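Local coordinates for HTH marR-type domain-containing protein (PDB 7DVR) that binds heme as a sensor and, as expected of a MarR-type winged-helix protein, probably binds DNA to regulate transcription, at residues A[17-22]-A[107-112]; A[37-42]-A[101-106]. All blocks are in the same frame, centred on the assembly; numbering follows the deposited sequence.

Helix 97-117 is the shared element: its earlier turns receive helix 34-44 in interaction 2, and its later turns receive helix 4-25 in interaction 1. The two contacts lie about 14 Å apart, centre to centre, and they meet where Met40 packs on Glu107. Interaction 2 is core, with all its touching residues buried, and it relies on an alanine that lets the helices come near. Interaction 1 is only partly buried; aromatic rings span a wider gap there, and a tyrosine hydroxyl reaches the margin. One long helix thus ties the winged helix-turn-helix part of a MarR fold, which probably binds DNA, to the helical, heme-binding dimerisation region.

Interaction 1: residues A[17-22]-A[107-112]; sequences KYLDRY and EIFLEK
Phe109 reaches from helix 97-117 to helix 4-25 and sets the edge of its ring toward the face of Tyr22, an offset edge-to-face pair whose planes stand at 77° with centroids 5.5 Å apart. The tight part is here: Phe109 CE1 lies 3.5 Å from Tyr22 CD1 and 3.7 Å from Tyr22 CB, which comes in near the plane of the phenyl ring. Leu19 completes the grip one turn earlier, its CD1 meeting Phe109 CZ at 3.8 Å, again at the ring's edge. With CG anti to the backbone N (chi1 167°), the phenyl group extends across the gap between segment axes that come no nearer than 12.0 Å.

The other side is looser. Lys112 offers little beyond its backbone and the start of its side chain: Tyr22 OH is 4.0 Å from Lys112 CB, while the rest of the lysine leads away on an exposed surface. The tyrosine hydroxyl is hydrogen-bonded to Thr116 one turn further along, and Thr116 OG1 is also hydrogen-bonded to Lys112 O, so Thr116, just beyond the segment, joins the tyrosine hydroxyl to the Lys112 carbonyl. Leu5 of the second subunit packs on Leu19, placing this contact beside the dimer interface, and neighbouring Leu110 touches heme.

Such antiparallel-leaning packing of the first helix on the long helix belongs to the dimerisation region of MarR proteins. Its chemistry implies a hold made by the Phe109 edge against the tyrosine ring and one leucine methyl; the Thr116 bond probably steadies the far end of Tyr22 against the helix that carries the heme ligand His114.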
loop_
_atom_site.group_PDB
_atom_site.type_symbol
_atom_site.label_atom_id
_atom_site.label_comp_id
_atom_site.label_asym_id
_atom_site.label_seq_id
_atom_site.Cartn_x
_atom_site.Cartn_y
_atom_site.Cartn_z
ATOM N N LYS A 17 -4.035 3.903 10.387
ATOM C CA LYS A 17 -4.336 3.822 11.854
ATOM C C LYS A 17 -3.804 5.070 12.563
ATOM O O LYS A 17 -4.503 5.629 13.417
ATOM C CB LYS A 17 -3.625 2.558 12.354
ATOM C CG LYS A 17 -3.759 2.215 13.833
ATOM C CD LYS A 17 -3.118 0.829 14.169
ATOM C CE LYS A 17 -3.346 0.346 15.594
ATOM N NZ LYS A 17 -3.167 -1.126 15.749
ATOM N N TYR A 18 -2.591 5.478 12.232
ATOM C CA TYR A 18 -1.920 6.659 12.789
ATOM C C TYR A 18 -2.696 7.936 12.501
ATOM O O TYR A 18 -2.988 8.755 13.337
ATOM C CB TYR A 18 -0.513 6.726 12.212
ATOM C CG TYR A 18 0.316 7.823 12.793
ATOM C CD1 TYR A 18 0.763 7.729 14.102
ATOM C CD2 TYR A 18 0.705 8.921 12.046
ATOM C CE1 TYR A 18 1.528 8.724 14.669
ATOM C CE2 TYR A 18 1.452 9.933 12.608
ATOM C CZ TYR A 18 1.883 9.818 13.914
ATOM O OH TYR A 18 2.574 10.831 14.461
ATOM N N LEU A 19 -3.060 8.095 11.227
ATOM C CA LEU A 19 -3.782 9.287 10.790
ATOM C C LEU A 19 -5.132 9.372 11.424
ATOM O O LEU A 19 -5.526 10.436 11.824
ATOM C CB LEU A 19 -3.882 9.070 9.283
ATOM C CG LEU A 19 -4.487 10.142 8.416
ATOM C CD1 LEU A 19 -3.988 11.530 8.793
ATOM C CD2 LEU A 19 -4.116 9.760 6.988
ATOM N N ASP A 20 -5.805 8.265 11.538
ATOM C CA ASP A 20 -7.113 8.180 12.197
ATOM C C ASP A 20 -7.003 8.554 13.674
ATOM O O ASP A 20 -7.772 9.358 14.105
ATOM C CB ASP A 20 -7.713 6.789 12.052
ATOM C CG ASP A 20 -8.407 6.585 10.698
ATOM O OD1 ASP A 20 -8.664 7.591 9.995
ATOM O OD2 ASP A 20 -8.704 5.418 10.360
ATOM N N ARG A 21 -6.043 7.995 14.375
ATOM C CA ARG A 21 -5.817 8.338 15.801
ATOM C C ARG A 21 -5.449 9.811 15.985
ATOM O O ARG A 21 -6.098 10.432 16.811
ATOM C CB ARG A 21 -4.787 7.397 16.409
ATOM C CG ARG A 21 -5.297 5.964 16.456
ATOM C CD ARG A 21 -4.402 5.013 17.227
ATOM N NE ARG A 21 -4.598 5.232 18.653
ATOM C CZ ARG A 21 -5.305 4.452 19.472
ATOM N NH1 ARG A 21 -5.417 4.782 20.748
ATOM N NH2 ARG A 21 -5.886 3.349 19.028
ATOM N N TYR A 22 -4.482 10.335 15.226
ATOM C CA TYR A 22 -4.043 11.756 15.226
ATOM C C TYR A 22 -5.252 12.659 14.919
ATOM O O TYR A 22 -5.477 13.621 15.621
ATOM C CB TYR A 22 -2.929 11.941 14.174
ATOM C CG TYR A 22 -1.775 12.870 14.475
ATOM C CD1 TYR A 22 -1.954 14.122 15.035
ATOM C CD2 TYR A 22 -0.482 12.498 14.159
ATOM C CE1 TYR A 22 -0.876 14.956 15.311
ATOM C CE2 TYR A 22 0.609 13.301 14.462
ATOM C CZ TYR A 22 0.412 14.532 15.053
ATOM O OH TYR A 22 1.480 15.331 15.319
ATOM N N GLU A 107 -6.016 23.017 9.735
ATOM C CA GLU A 107 -4.749 23.650 9.276
ATOM C C GLU A 107 -3.615 23.349 10.275
ATOM O O GLU A 107 -2.489 23.037 9.817
ATOM C CB GLU A 107 -4.920 25.163 9.135
ATOM C CG GLU A 107 -4.691 25.702 7.748
ATOM C CD GLU A 107 -4.872 27.215 7.648
ATOM O OE1 GLU A 107 -5.615 27.794 8.489
ATOM O OE2 GLU A 107 -4.262 27.814 6.758
ATOM N N ILE A 108 -3.900 23.523 11.569
ATOM C CA ILE A 108 -2.973 23.209 12.709
ATOM C C ILE A 108 -2.576 21.749 12.602
ATOM O O ILE A 108 -1.412 21.445 12.533
ATOM C CB ILE A 108 -3.613 23.503 14.090
ATOM C CG1 ILE A 108 -3.878 24.996 14.302
ATOM C CG2 ILE A 108 -2.778 22.909 15.222
ATOM C CD1 ILE A 108 -4.718 25.322 15.541
ATOM N N PHE A 109 -3.562 20.861 12.584
ATOM C CA PHE A 109 -3.366 19.404 12.486
ATOM C C PHE A 109 -2.410 19.053 11.352
ATOM O O PHE A 109 -1.486 18.298 11.568
ATOM C CB PHE A 109 -4.697 18.676 12.289
ATOM C CG PHE A 109 -4.590 17.219 11.877
ATOM C CD1 PHE A 109 -4.211 16.228 12.776
ATOM C CD2 PHE A 109 -4.895 16.820 10.580
ATOM C CE1 PHE A 109 -4.129 14.904 12.362
ATOM C CE2 PHE A 109 -4.856 15.485 10.185
ATOM C CZ PHE A 109 -4.453 14.528 11.073
ATOM N N LEU A 110 -2.636 19.587 10.158
ATOM C CA LEU A 110 -1.797 19.193 9.005
ATOM C C LEU A 110 -0.376 19.673 9.265
ATOM O O LEU A 110 0.574 18.940 8.867
ATOM C CB LEU A 110 -2.367 19.773 7.707
ATOM C CG LEU A 110 -3.603 19.046 7.173
ATOM C CD1 LEU A 110 -4.093 19.690 5.887
ATOM C CD2 LEU A 110 -3.351 17.575 6.899
ATOM N N GLU A 111 -0.233 20.843 9.885
ATOM C CA GLU A 111 1.142 21.375 10.176
ATOM C C GLU A 111 1.859 20.450 11.171
ATOM O O GLU A 111 2.982 19.977 10.855
ATOM C CB GLU A 111 1.121 22.822 10.691
ATOM C CG GLU A 111 0.931 23.855 9.583
ATOM C CD GLU A 111 -0.095 24.963 9.809
ATOM O OE1 GLU A 111 -0.710 25.022 10.906
ATOM O OE2 GLU A 111 -0.306 25.764 8.859
ATOM N N LYS A 112 1.211 20.141 12.300
ATOM C CA LYS A 112 1.768 19.234 13.340
ATOM C C LYS A 112 2.024 17.841 12.782
ATOM O O LYS A 112 3.074 17.209 13.111
ATOM C CB LYS A 112 0.827 19.164 14.537
ATOM C CG LYS A 112 0.868 20.422 15.377
ATOM C CD LYS A 112 -0.159 20.443 16.495
ATOM C CE LYS A 112 -0.128 21.700 17.350
ATOM N NZ LYS A 112 0.950 21.654 18.369
#

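Interaction 2: residues A[37-42]-A[101-106]; sequences HLVMHL and QKATQF
Met40 lays its thioether over the backbone of Ala103, with SD 3.6 Å from Ala103 O and 4.0 Å from Ala103 CB. The same side chain borders Phe106: Met40 CG is 4.0 Å from Phe106 CD2, and the sulfur stands at the ring's edge, 5.5 Å from its centroid and 77° off the normal, a Met-aromatic contact. Bends at chi2 (-50°) and chi3 (-68°) curl the methionine so that sulfur and methyl both lie near the Ala103 carbonyl.

Val39 closes on the alanine as well. Its CG1 touches Ala103 CB at 3.6 Å, so the small methyl sits against both Val39 and Met40. The slight bulk of the alanine is consistent with the near approach of Ala103 CA to Met40 CA, 5.9 Å. The segments cross steeply.

Beyond the pair, Leu31 of the loop preceding helix 34-44 packs on Val39 and Phe106, and Met73 of helix 63-75 also reaches Val39. The contact therefore joins helix 97-117 to the winged helix-turn-helix part of the fold, while His37 is hydrogen-bonded to Glu2 of the second subunit.

The Phe106 side chain lies about 5 Å from the bound heme. Between the segments the contacts are apolar or made by sulfur, so the fit of this buried joint rests on complementary shape rather than on directed polar bonds.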
loop_
_atom_site.group_PDB
_atom_site.type_symbol
_atom_site.label_atom_id
_atom_site.label_comp_id
_atom_site.label_asym_id
_atom_site.label_seq_id
_atom_site.Cartn_x
_atom_site.Cartn_y
_atom_site.Cartn_z
ATOM N N HIS A 37 -10.947 19.154 2.010
ATOM C CA HIS A 37 -10.516 19.915 0.824
ATOM C C HIS A 37 -11.522 21.031 0.590
ATOM O O HIS A 37 -11.116 22.167 0.360
ATOM C CB HIS A 37 -10.360 18.983 -0.372
ATOM C CG HIS A 37 -9.679 19.673 -1.517
ATOM N ND1 HIS A 37 -8.317 19.840 -1.557
ATOM C CD2 HIS A 37 -10.138 20.274 -2.623
ATOM C CE1 HIS A 37 -7.957 20.497 -2.632
ATOM N NE2 HIS A 37 -9.055 20.777 -3.311
ATOM N N LEU A 38 -12.793 20.680 0.612
ATOM C CA LEU A 38 -13.889 21.644 0.326
ATOM C C LEU A 38 -13.993 22.666 1.483
ATOM O O LEU A 38 -14.284 23.795 1.258
ATOM C CB LEU A 38 -15.218 20.899 0.146
ATOM C CG LEU A 38 -15.375 20.091 -1.150
ATOM C CD1 LEU A 38 -16.804 19.609 -1.383
ATOM C CD2 LEU A 38 -14.871 20.847 -2.367
ATOM N N VAL A 39 -13.746 22.296 2.733
ATOM C CA VAL A 39 -13.922 23.216 3.882
ATOM C C VAL A 39 -12.826 24.243 3.786
ATOM O O VAL A 39 -13.078 25.419 3.949
ATOM C CB VAL A 39 -13.776 22.439 5.224
ATOM C CG1 VAL A 39 -13.376 23.311 6.414
ATOM C CG2 VAL A 39 -15.032 21.637 5.485
ATOM N N MET A 40 -11.630 23.779 3.487
ATOM C CA MET A 40 -10.499 24.711 3.397
ATOM C C MET A 40 -10.682 25.618 2.162
ATOM O O MET A 40 -10.222 26.791 2.180
ATOM C CB MET A 40 -9.204 23.932 3.274
ATOM C CG MET A 40 -8.907 23.056 4.431
ATOM S SD MET A 40 -9.071 23.988 5.975
ATOM C CE MET A 40 -7.705 25.140 5.850
ATOM N N HIS A 41 -11.312 25.108 1.098
ATOM C CA HIS A 41 -11.614 25.938 -0.096
ATOM C C HIS A 41 -12.599 27.045 0.281
ATOM O O HIS A 41 -12.259 28.255 0.071
ATOM C CB HIS A 41 -12.105 25.120 -1.270
ATOM C CG HIS A 41 -12.000 25.885 -2.559
ATOM N ND1 HIS A 41 -10.860 25.826 -3.357
ATOM C CD2 HIS A 41 -12.847 26.739 -3.176
ATOM C CE1 HIS A 41 -11.009 26.610 -4.421
ATOM N NE2 HIS A 41 -12.232 27.178 -4.352
ATOM N N LEU A 42 -13.741 26.677 0.854
ATOM C CA LEU A 42 -14.710 27.652 1.395
ATOM C C LEU A 42 -14.001 28.656 2.296
ATOM O O LEU A 42 -14.208 29.874 2.141
ATOM C CB LEU A 42 -15.862 26.938 2.114
ATOM C CG LEU A 42 -16.789 26.127 1.219
ATOM C CD1 LEU A 42 -17.766 25.221 1.949
ATOM C CD2 LEU A 42 -17.564 27.072 0.271
ATOM N N GLN A 101 -14.435 26.756 12.686
ATOM C CA GLN A 101 -13.614 26.116 13.762
ATOM C C GLN A 101 -12.855 24.881 13.228
ATOM O O GLN A 101 -11.569 24.795 13.414
ATOM C CB GLN A 101 -14.558 25.702 14.900
ATOM C CG GLN A 101 -15.363 26.862 15.460
ATOM C CD GLN A 101 -15.365 26.916 16.963
ATOM O OE1 GLN A 101 -15.491 25.877 17.619
ATOM N NE2 GLN A 101 -15.225 28.121 17.508
ATOM N N LYS A 102 -13.580 23.915 12.647
ATOM C CA LYS A 102 -12.989 22.734 12.021
ATOM C C LYS A 102 -11.918 23.155 11.056
ATOM O O LYS A 102 -10.951 22.460 10.973
ATOM C CB LYS A 102 -14.008 21.897 11.272
ATOM C CG LYS A 102 -14.987 21.192 12.146
ATOM C CD LYS A 102 -14.306 20.195 13.065
ATOM C CE LYS A 102 -15.332 19.366 13.769
ATOM N NZ LYS A 102 -14.733 18.807 15.005
ATOM N N ALA A 103 -12.142 24.179 10.202
ATOM C CA ALA A 103 -11.118 24.620 9.238
ATOM C C ALA A 103 -9.825 25.073 9.939
ATOM O O ALA A 103 -8.726 24.758 9.440
ATOM C CB ALA A 103 -11.661 25.746 8.405
ATOM N N THR A 104 -9.906 25.881 10.987
ATOM C CA THR A 104 -8.692 26.431 11.628
ATOM C C THR A 104 -7.977 25.282 12.398
ATOM O O THR A 104 -6.738 25.251 12.447
ATOM C CB THR A 104 -9.098 27.610 12.508
ATOM O OG1 THR A 104 -10.160 27.179 13.377
ATOM C CG2 THR A 104 -9.528 28.806 11.679
ATOM N N GLN A 105 -8.750 24.325 12.868
ATOM C CA GLN A 105 -8.222 23.134 13.582
ATOM C C GLN A 105 -7.512 22.248 12.569
ATOM O O GLN A 105 -6.524 21.634 12.881
ATOM C CB GLN A 105 -9.344 22.328 14.252
ATOM C CG GLN A 105 -9.863 22.924 15.548
ATOM C CD GLN A 105 -11.157 22.298 16.027
ATOM O OE1 GLN A 105 -11.426 21.124 15.804
ATOM N NE2 GLN A 105 -11.929 23.079 16.777
ATOM N N PHE A 106 -8.025 22.157 11.356
ATOM C CA PHE A 106 -7.487 21.212 10.354
ATOM C C PHE A 106 -6.130 21.707 9.898
ATOM O O PHE A 106 -5.227 20.889 9.661
ATOM C CB PHE A 106 -8.407 21.086 9.129
ATOM C CG PHE A 106 -8.041 19.944 8.211
ATOM C CD1 PHE A 106 -8.063 18.626 8.653
ATOM C CD2 PHE A 106 -7.738 20.178 6.873
ATOM C CE1 PHE A 106 -7.757 17.576 7.793
ATOM C CE2 PHE A 106 -7.432 19.129 6.022
ATOM C CZ PHE A 106 -7.446 17.827 6.473
#